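Local coordinates for fructokinase (Vibrio cholerae serotype O1, PDB 5EYN), which catalyses the ATP-dependent phosphorylation of fructose as a member of the PfkB carbohydrate kinase family, at residues A[62-67]-A[128-133]. Numbering follows the deposited sequence.
Sequences AFFGRV and SDIPSF
P131 stands its CD corner on one face of the F64 ring, its pyrrolidine roughly perpendicular to the phenyl: P131 CD sits nearly on the ring normal, 3.5 Å from the ring centroid, a close CH-pi contact. The ring gets there because chi1 of 70° sets F64 CG between the backbone N and the carbonyl carbon, lifting the phenyl off strand 61-68 toward 128-133, which runs roughly antiparallel to it. Packing is tightest at this corner, among the buried F64, P131, R66 and D129, and grows looser toward the partly exposed I130 and F133. I130 CG1 is the more distant, 4.2 Å from F64 CE1; F64 CE2 comes to the edge of the F133 ring, 3.8 Å from F133 CZ, in an oblique aromatic pair with planes 52° apart.

Two residues along the strand, the contact turns polar. The extended chain of R66 presents its guanidinium side-on to D129. R66 NE gives a nearly straight bond to D129 OD1 (2.7 Å, 167°), in the guanidinium plane and on the syn side of the oxygen, while R66 NH2 reaches the syn lone pair of D129 OD2 at 3.2 Å. The guanidinium and carboxylate planes are twisted apart; the NH2 arm is longer and more bent, its acceptor tilted out of the guanidinium plane, consistent with that twist. D129 OD1 also accepts from Q126 N, and R66 NH1 pairs with D93, so the buried arginine links two carboxylates.

In the PfkB-family fold, the loop between strands 113-115 and 138-142 thus lies against strand 61-68 of the large sheet; P131 also touches W22 of strand 21-24 and H89 of strand 86-93, and I130 and F133 meet helix 151-165.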
# COMPACT_ATOMS: atom_id res chain seq x y z
N ALA A 62 12.56 -3.73 -22.89
CA ALA A 62 11.47 -2.77 -23.02
C ALA A 62 10.32 -3.30 -22.20
O ALA A 62 10.10 -4.50 -22.17
CB ALA A 62 11.06 -2.62 -24.47
N PHE A 63 9.60 -2.41 -21.53
CA PHE A 63 8.53 -2.81 -20.62
C PHE A 63 7.22 -2.25 -21.11
O PHE A 63 7.16 -1.08 -21.49
CB PHE A 63 8.83 -2.26 -19.23
CG PHE A 63 7.90 -2.76 -18.14
CD1 PHE A 63 8.28 -3.82 -17.35
CD2 PHE A 63 6.68 -2.16 -17.90
CE1 PHE A 63 7.47 -4.28 -16.36
CE2 PHE A 63 5.86 -2.63 -16.90
CZ PHE A 63 6.26 -3.69 -16.13
N PHE A 64 6.17 -3.07 -21.12
CA PHE A 64 4.83 -2.56 -21.33
C PHE A 64 3.91 -3.04 -20.23
O PHE A 64 3.98 -4.19 -19.80
CB PHE A 64 4.26 -2.87 -22.74
CG PHE A 64 3.92 -4.33 -23.01
CD1 PHE A 64 2.62 -4.80 -22.84
CD2 PHE A 64 4.87 -5.20 -23.52
CE1 PHE A 64 2.28 -6.12 -23.16
CE2 PHE A 64 4.54 -6.52 -23.83
CZ PHE A 64 3.24 -6.97 -23.65
N GLY A 65 3.07 -2.13 -19.77
CA GLY A 65 2.19 -2.44 -18.66
C GLY A 65 1.59 -1.18 -18.08
O GLY A 65 1.75 -0.09 -18.63
N ARG A 66 0.88 -1.35 -16.97
CA ARG A 66 0.27 -0.23 -16.27
C ARG A 66 0.75 -0.15 -14.84
O ARG A 66 0.80 -1.16 -14.13
CB ARG A 66 -1.25 -0.34 -16.22
CG ARG A 66 -1.91 -0.24 -17.55
CD ARG A 66 -3.42 -0.18 -17.45
NE ARG A 66 -3.95 -0.06 -18.80
CZ ARG A 66 -4.87 0.82 -19.18
NH1 ARG A 66 -5.41 1.67 -18.32
NH2 ARG A 66 -5.27 0.82 -20.45
N VAL A 67 1.08 1.06 -14.42
CA VAL A 67 1.18 1.39 -13.01
C VAL A 67 0.14 2.45 -12.68
O VAL A 67 -0.62 2.87 -13.54
CB VAL A 67 2.58 1.91 -12.65
CG1 VAL A 67 3.60 0.78 -12.74
CG2 VAL A 67 2.97 3.10 -13.53
N SER A 128 -5.22 -2.90 -26.01
CA SER A 128 -4.60 -1.78 -26.71
C SER A 128 -3.27 -1.35 -26.09
O SER A 128 -2.57 -0.52 -26.66
CB SER A 128 -5.56 -0.59 -26.77
OG SER A 128 -5.90 -0.15 -25.47
N ASP A 129 -2.93 -1.90 -24.92
CA ASP A 129 -1.64 -1.59 -24.31
C ASP A 129 -0.50 -2.39 -24.92
O ASP A 129 0.66 -2.11 -24.67
CB ASP A 129 -1.67 -1.90 -22.81
CG ASP A 129 -2.64 -1.02 -22.04
OD1 ASP A 129 -3.07 -1.47 -20.96
OD2 ASP A 129 -2.95 0.11 -22.47
N ILE A 130 -0.82 -3.41 -25.71
CA ILE A 130 0.21 -4.29 -26.23
C ILE A 130 0.90 -3.58 -27.40
O ILE A 130 0.24 -3.10 -28.30
CB ILE A 130 -0.39 -5.60 -26.74
CG1 ILE A 130 -1.14 -6.33 -25.61
CG2 ILE A 130 0.69 -6.49 -27.32
CD1 ILE A 130 -2.02 -7.46 -26.10
N PRO A 131 2.24 -3.51 -27.39
CA PRO A 131 2.99 -2.85 -28.47
C PRO A 131 3.21 -3.78 -29.65
O PRO A 131 2.91 -4.97 -29.59
CB PRO A 131 4.32 -2.52 -27.81
CG PRO A 131 4.51 -3.59 -26.81
CD PRO A 131 3.13 -3.95 -26.31
N SER A 132 3.71 -3.21 -30.73
CA SER A 132 3.98 -4.01 -31.92
C SER A 132 5.22 -4.86 -31.68
O SER A 132 6.24 -4.38 -31.18
CB SER A 132 4.19 -3.10 -33.13
OG SER A 132 5.35 -2.31 -32.94
N PHE A 133 5.10 -6.14 -32.03
CA PHE A 133 6.17 -7.10 -31.87
C PHE A 133 6.76 -7.44 -33.24
O PHE A 133 6.11 -7.26 -34.27
CB PHE A 133 5.64 -8.40 -31.26
CG PHE A 133 5.11 -8.27 -29.86
CD1 PHE A 133 5.66 -7.39 -28.94
CD2 PHE A 133 4.03 -9.05 -29.47
CE1 PHE A 133 5.16 -7.32 -27.65
CE2 PHE A 133 3.54 -8.98 -28.19
CZ PHE A 133 4.10 -8.11 -27.29